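Local coordinates for glucose-inhibited division protein A-related protein, probable oxidoreductase (Thermus thermophilus, PDB 2CUL) that binds flavin-adenine dinucleotide in a Rossmann-type fold and is probably an oxidoreductase related to the glucose-inhibited division protein GidA, at residues Arg179-Lys191 with Leu201-Tyr213. Numbering follows the deposited sequence.
With FAD (flavin-adenine dinucleotide), chain B.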
# COMPACT_ATOMS: atom_id res chain seq x y z
N ARG A 179 -12.74 -6.55 -8.55
CA ARG A 179 -11.79 -7.25 -9.40
C ARG A 179 -10.63 -6.28 -9.57
O ARG A 179 -10.84 -5.10 -9.84
CB ARG A 179 -12.41 -7.62 -10.74
CG ARG A 179 -13.44 -8.73 -10.63
CD ARG A 179 -13.86 -9.24 -12.00
NE ARG A 179 -14.80 -10.35 -11.90
CZ ARG A 179 -15.31 -11.00 -12.94
NH1 ARG A 179 -14.95 -10.66 -14.17
NH2 ARG A 179 -16.16 -12.00 -12.76
N TYR A 180 -9.42 -6.78 -9.40
CA TYR A 180 -8.25 -5.93 -9.51
C TYR A 180 -7.08 -6.68 -10.12
O TYR A 180 -7.16 -7.89 -10.36
CB TYR A 180 -7.87 -5.41 -8.11
CG TYR A 180 -7.44 -6.51 -7.16
CD1 TYR A 180 -6.10 -6.84 -7.00
CD2 TYR A 180 -8.39 -7.25 -6.44
CE1 TYR A 180 -5.70 -7.87 -6.16
CE2 TYR A 180 -8.00 -8.29 -5.59
CZ TYR A 180 -6.65 -8.60 -5.46
OH TYR A 180 -6.26 -9.63 -4.63
N LEU A 181 -6.01 -5.95 -10.37
CA LEU A 181 -4.82 -6.55 -10.95
C LEU A 181 -3.66 -6.55 -9.96
O LEU A 181 -3.41 -5.56 -9.28
CB LEU A 181 -4.40 -5.77 -12.20
CG LEU A 181 -5.38 -5.76 -13.37
CD1 LEU A 181 -4.77 -5.00 -14.53
CD2 LEU A 181 -5.71 -7.18 -13.78
N ALA A 182 -2.97 -7.68 -9.89
CA ALA A 182 -1.81 -7.82 -9.02
C ALA A 182 -0.62 -8.11 -9.92
O ALA A 182 -0.78 -8.69 -11.00
CB ALA A 182 -2.02 -8.98 -8.05
N PHE A 183 0.56 -7.68 -9.50
CA PHE A 183 1.76 -7.94 -10.29
C PHE A 183 1.90 -9.45 -10.47
O PHE A 183 1.69 -10.22 -9.53
CB PHE A 183 3.00 -7.42 -9.56
CG PHE A 183 3.17 -5.94 -9.62
CD1 PHE A 183 3.64 -5.33 -10.78
CD2 PHE A 183 2.86 -5.14 -8.52
CE1 PHE A 183 3.81 -3.95 -10.85
CE2 PHE A 183 3.03 -3.76 -8.58
CZ PHE A 183 3.51 -3.16 -9.75
N HIS A 184 2.25 -9.87 -11.67
CA HIS A 184 2.44 -11.29 -11.95
C HIS A 184 3.55 -11.78 -11.03
O HIS A 184 4.54 -11.08 -10.79
CB HIS A 184 2.83 -11.47 -13.42
CG HIS A 184 2.88 -12.90 -13.86
ND1 HIS A 184 3.88 -13.76 -13.48
CD2 HIS A 184 2.05 -13.61 -14.65
CE1 HIS A 184 3.66 -14.95 -14.00
NE2 HIS A 184 2.55 -14.89 -14.72
N PRO A 185 3.41 -13.00 -10.48
CA PRO A 185 4.43 -13.54 -9.58
C PRO A 185 5.87 -13.49 -10.09
O PRO A 185 6.80 -13.30 -9.30
CB PRO A 185 3.95 -14.97 -9.34
CG PRO A 185 2.47 -14.81 -9.37
CD PRO A 185 2.25 -13.91 -10.57
N GLU A 186 6.07 -13.66 -11.39
CA GLU A 186 7.41 -13.65 -11.97
C GLU A 186 8.09 -12.28 -11.85
O GLU A 186 9.31 -12.19 -11.96
CB GLU A 186 7.36 -14.08 -13.44
CG GLU A 186 8.69 -14.01 -14.20
CD GLU A 186 9.81 -14.80 -13.54
OE1 GLU A 186 9.56 -15.94 -13.11
OE2 GLU A 186 10.94 -14.28 -13.48
N GLU A 187 7.30 -11.23 -11.63
CA GLU A 187 7.85 -9.89 -11.50
C GLU A 187 8.43 -9.65 -10.12
O GLU A 187 9.28 -8.79 -9.93
CB GLU A 187 6.75 -8.84 -11.71
CG GLU A 187 6.04 -8.89 -13.04
CD GLU A 187 6.79 -8.15 -14.12
OE1 GLU A 187 7.94 -7.72 -13.88
OE2 GLU A 187 6.23 -8.02 -15.22
N TRP A 188 7.96 -10.42 -9.16
CA TRP A 188 8.32 -10.24 -7.76
C TRP A 188 9.23 -11.28 -7.12
O TRP A 188 9.04 -12.48 -7.31
CB TRP A 188 7.00 -10.15 -6.99
CG TRP A 188 7.08 -9.70 -5.57
CD1 TRP A 188 7.44 -8.46 -5.12
CD2 TRP A 188 6.66 -10.44 -4.43
NE1 TRP A 188 7.26 -8.39 -3.76
CE2 TRP A 188 6.79 -9.59 -3.31
CE3 TRP A 188 6.19 -11.75 -4.24
CZ2 TRP A 188 6.46 -10.01 -2.01
CZ3 TRP A 188 5.86 -12.16 -2.95
CH2 TRP A 188 6.00 -11.29 -1.85
N GLU A 189 10.23 -10.81 -6.38
CA GLU A 189 11.15 -11.69 -5.66
C GLU A 189 10.68 -11.71 -4.21
O GLU A 189 10.92 -10.77 -3.45
CB GLU A 189 12.58 -11.15 -5.76
CG GLU A 189 13.63 -12.00 -5.06
CD GLU A 189 15.05 -11.61 -5.44
OE1 GLU A 189 15.41 -10.41 -5.32
OE2 GLU A 189 15.82 -12.50 -5.86
N GLU A 190 9.99 -12.78 -3.83
CA GLU A 190 9.42 -12.92 -2.49
C GLU A 190 10.36 -12.65 -1.31
O GLU A 190 9.96 -12.03 -0.33
CB GLU A 190 8.82 -14.32 -2.34
CG GLU A 190 7.98 -14.51 -1.09
CD GLU A 190 7.41 -15.91 -0.98
OE1 GLU A 190 6.74 -16.36 -1.93
OE2 GLU A 190 7.63 -16.56 0.07
N LYS A 191 11.61 -13.10 -1.41
CA LYS A 191 12.56 -12.91 -0.32
C LYS A 191 13.00 -11.46 -0.09
O LYS A 191 13.30 -11.07 1.04
CB LYS A 191 13.81 -13.76 -0.56
CG LYS A 191 13.55 -15.25 -0.68
CD LYS A 191 14.84 -16.00 -0.99
CE LYS A 191 15.44 -15.55 -2.32
NZ LYS A 191 16.72 -16.24 -2.63
N LEU A 201 13.12 -0.77 -6.83
CA LEU A 201 11.67 -0.91 -6.73
C LEU A 201 11.23 -2.14 -5.94
O LEU A 201 11.71 -3.24 -6.18
CB LEU A 201 11.07 -0.98 -8.14
CG LEU A 201 9.54 -0.97 -8.27
CD1 LEU A 201 8.99 0.35 -7.76
CD2 LEU A 201 9.16 -1.18 -9.72
N TYR A 202 10.29 -1.93 -5.01
CA TYR A 202 9.76 -3.00 -4.17
C TYR A 202 8.23 -2.97 -4.22
O TYR A 202 7.64 -1.97 -4.59
CB TYR A 202 10.21 -2.80 -2.73
CG TYR A 202 11.71 -2.82 -2.55
CD1 TYR A 202 12.37 -3.99 -2.17
CD2 TYR A 202 12.47 -1.68 -2.80
CE1 TYR A 202 13.75 -4.02 -2.04
CE2 TYR A 202 13.86 -1.71 -2.68
CZ TYR A 202 14.49 -2.88 -2.29
OH TYR A 202 15.86 -2.92 -2.17
N ALA A 203 7.61 -4.08 -3.83
CA ALA A 203 6.15 -4.16 -3.79
C ALA A 203 5.76 -5.06 -2.62
O ALA A 203 6.48 -6.01 -2.29
CB ALA A 203 5.61 -4.71 -5.09
N VAL A 204 4.64 -4.75 -1.99
CA VAL A 204 4.18 -5.52 -0.84
C VAL A 204 2.66 -5.49 -0.73
O VAL A 204 2.01 -4.58 -1.24
CB VAL A 204 4.81 -4.96 0.46
CG1 VAL A 204 4.28 -3.57 0.75
CG2 VAL A 204 4.53 -5.88 1.63
N GLY A 205 2.09 -6.50 -0.08
CA GLY A 205 0.65 -6.54 0.10
C GLY A 205 -0.14 -7.16 -1.02
O GLY A 205 0.39 -7.91 -1.84
N LEU A 206 -1.42 -6.82 -1.06
CA LEU A 206 -2.34 -7.37 -2.05
C LEU A 206 -1.95 -7.11 -3.50
O LEU A 206 -2.31 -7.90 -4.38
CB LEU A 206 -3.75 -6.83 -1.80
CG LEU A 206 -4.86 -7.80 -2.22
CD1 LEU A 206 -4.92 -8.95 -1.23
CD2 LEU A 206 -6.20 -7.07 -2.29
N CYS A 207 -1.22 -6.03 -3.77
CA CYS A 207 -0.85 -5.77 -5.16
C CYS A 207 0.16 -6.80 -5.69
O CYS A 207 0.46 -6.81 -6.89
CB CYS A 207 -0.34 -4.33 -5.36
SG CYS A 207 1.32 -3.92 -4.78
N VAL A 208 0.67 -7.67 -4.82
CA VAL A 208 1.60 -8.72 -5.26
C VAL A 208 1.19 -10.12 -4.82
O VAL A 208 1.52 -11.10 -5.49
CB VAL A 208 3.06 -8.46 -4.79
CG1 VAL A 208 3.66 -7.32 -5.58
CG2 VAL A 208 3.11 -8.16 -3.31
N ARG A 209 0.49 -10.24 -3.69
CA ARG A 209 0.06 -11.55 -3.22
C ARG A 209 -1.19 -11.45 -2.36
O ARG A 209 -1.34 -10.51 -1.58
CB ARG A 209 1.19 -12.22 -2.42
CG ARG A 209 0.83 -13.61 -1.92
CD ARG A 209 2.07 -14.41 -1.56
NE ARG A 209 2.88 -13.76 -0.54
CZ ARG A 209 4.04 -14.22 -0.10
NH1 ARG A 209 4.54 -15.34 -0.60
NH2 ARG A 209 4.71 -13.55 0.83
N GLU A 210 -2.08 -12.42 -2.50
CA GLU A 210 -3.32 -12.43 -1.74
C GLU A 210 -3.08 -12.67 -0.26
O GLU A 210 -2.05 -13.21 0.14
CB GLU A 210 -4.28 -13.50 -2.28
CG GLU A 210 -4.84 -13.18 -3.66
CD GLU A 210 -5.93 -14.15 -4.07
OE1 GLU A 210 -5.63 -15.34 -4.27
OE2 GLU A 210 -7.10 -13.71 -4.20
N GLY A 211 -4.04 -12.24 0.56
CA GLY A 211 -3.93 -12.41 1.99
C GLY A 211 -4.93 -11.54 2.72
O GLY A 211 -5.55 -10.67 2.12
N ASP A 212 -5.10 -11.79 4.02
CA ASP A 212 -6.03 -11.02 4.85
C ASP A 212 -5.27 -9.92 5.60
O ASP A 212 -4.07 -9.73 5.38
CB ASP A 212 -6.76 -11.93 5.83
CG ASP A 212 -5.82 -12.75 6.69
OD1 ASP A 212 -4.67 -12.33 6.91
OD2 ASP A 212 -6.25 -13.82 7.14
N TYR A 213 -5.95 -9.22 6.51
CA TYR A 213 -5.30 -8.13 7.24
C TYR A 213 -4.00 -8.54 7.92
O TYR A 213 -2.99 -7.86 7.77
CB TYR A 213 -6.24 -7.55 8.30
CG TYR A 213 -7.55 -6.99 7.78
CD1 TYR A 213 -7.60 -6.18 6.65
CD2 TYR A 213 -8.75 -7.27 8.44
CE1 TYR A 213 -8.81 -5.66 6.18
CE2 TYR A 213 -9.96 -6.76 8.00
CZ TYR A 213 -9.99 -5.96 6.87
OH TYR A 213 -11.20 -5.49 6.42
PA FAD B . -5.00 -1.36 1.07
O1A FAD B . -6.17 -1.35 0.18
O2A FAD B . -5.19 -1.56 2.53
O5B FAD B . -4.18 -0.01 0.88
C5B FAD B . -3.84 0.45 -0.43
C4B FAD B . -3.61 1.95 -0.29
O4B FAD B . -2.95 2.38 -1.48
C3B FAD B . -4.90 2.80 -0.18
O3B FAD B . -4.84 3.70 0.90
C2B FAD B . -4.98 3.46 -1.52
O2B FAD B . -5.74 4.65 -1.57
C1B FAD B . -3.51 3.63 -1.87
N9A FAD B . -3.22 3.82 -3.29
C8A FAD B . -3.53 2.97 -4.32
N7A FAD B . -3.13 3.43 -5.50
C5A FAD B . -2.53 4.64 -5.21
C6A FAD B . -1.92 5.62 -6.03
N6A FAD B . -1.80 5.50 -7.34
N1A FAD B . -1.41 6.75 -5.40
C2A FAD B . -1.51 6.89 -4.04
N3A FAD B . -2.10 5.99 -3.20
C4A FAD B . -2.59 4.89 -3.83
N1 FAD B . -9.07 -9.00 4.28
C2 FAD B . -9.56 -9.21 5.55
O2 FAD B . -8.84 -9.59 6.44
N3 FAD B . -10.92 -8.97 5.79
C4 FAD B . -11.81 -8.54 4.83
O4 FAD B . -13.02 -8.34 5.11
C4X FAD B . -11.31 -8.33 3.53
N5 FAD B . -12.15 -7.90 2.51
C5X FAD B . -11.66 -7.69 1.23
C6 FAD B . -12.52 -7.26 0.23
C7 FAD B . -12.08 -7.03 -1.09
C7M FAD B . -13.07 -6.56 -2.13
C8 FAD B . -10.69 -7.24 -1.39
C8M FAD B . -10.13 -7.00 -2.77
C9 FAD B . -9.80 -7.68 -0.38
C9A FAD B . -10.26 -7.92 0.94
N10 FAD B . -9.39 -8.37 2.00
C10 FAD B . -9.91 -8.57 3.29
C1' FAD B . -7.91 -8.64 1.77
C2' FAD B . -6.87 -7.64 2.31
O2' FAD B . -6.74 -7.81 3.70
C3' FAD B . -7.24 -6.17 2.02
O3' FAD B . -7.37 -5.95 0.61
C4' FAD B . -6.17 -5.17 2.52
O4' FAD B . -6.68 -3.84 2.50
C5' FAD B . -4.92 -5.29 1.63
O5' FAD B . -3.90 -4.40 2.11
P FAD B . -3.02 -3.50 1.15
O1P FAD B . -2.09 -2.80 2.05
O2P FAD B . -2.40 -4.33 0.06
O3P FAD B . -4.03 -2.50 0.47
O HOH W 1 -3.47 -10.35 -4.81
O HOH W 2 -8.01 -11.32 -3.59
O HOH W 3 0.19 -11.81 -7.78
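Trp-188 lays one face of its indole over Val-208, whose CB stands 4.1 Å from the centroid of the five-membered ring, almost on the ring normal: a CH-pi contact. With CG anti to the backbone N (chi1 -169°), the indole reaches across to the end of strand 201-203, where NE1 donates to Ala-203 O at 2.9 Å; the donor sits above the carbonyl plane, and the N-H...O angle is a bent 141°. The six-membered end of the indole meets the guanidinium of Arg-209 edge-on, the planes 80° apart and CH2 lying over the guanidinium face. Glu-190 reaches the same group through a salt bridge, OE1 to Arg-209 NH1 at 2.8 Å, while Glu-219 of helix 213-230 takes NH2. Val-208 also turns CG1 against Phe-183, 3.7 Å from CD2, and Cys-207 brings SG to the edge of the same ring. Between the backbones, Phe-183 N donates to Cys-207 O at 2.8 Å, and one water donates to both Phe-183 O and Val-208 O.

Nearer the cofactor, Tyr-180 crosses Leu-206 at about a right angle, its CZ 3.5 Å from Leu-206 CD2. Two waters meet its hydroxyl in the ring plane: one donates to it and to Leu-206 O, the other accepts from it and donates to Glu-210 OE2. The ring also approaches FAD C8M. The end of strand 176-183 and the turn and short strand after it thus pack onto outermost parallel strand 201-203 and its following loop, whose Leu-206 amide binds the FAD pyrophosphate and which leads to helix 213-230, where the Tyr-213 amide meets flavin O2, in a Rossmann-type FAD-binding fold.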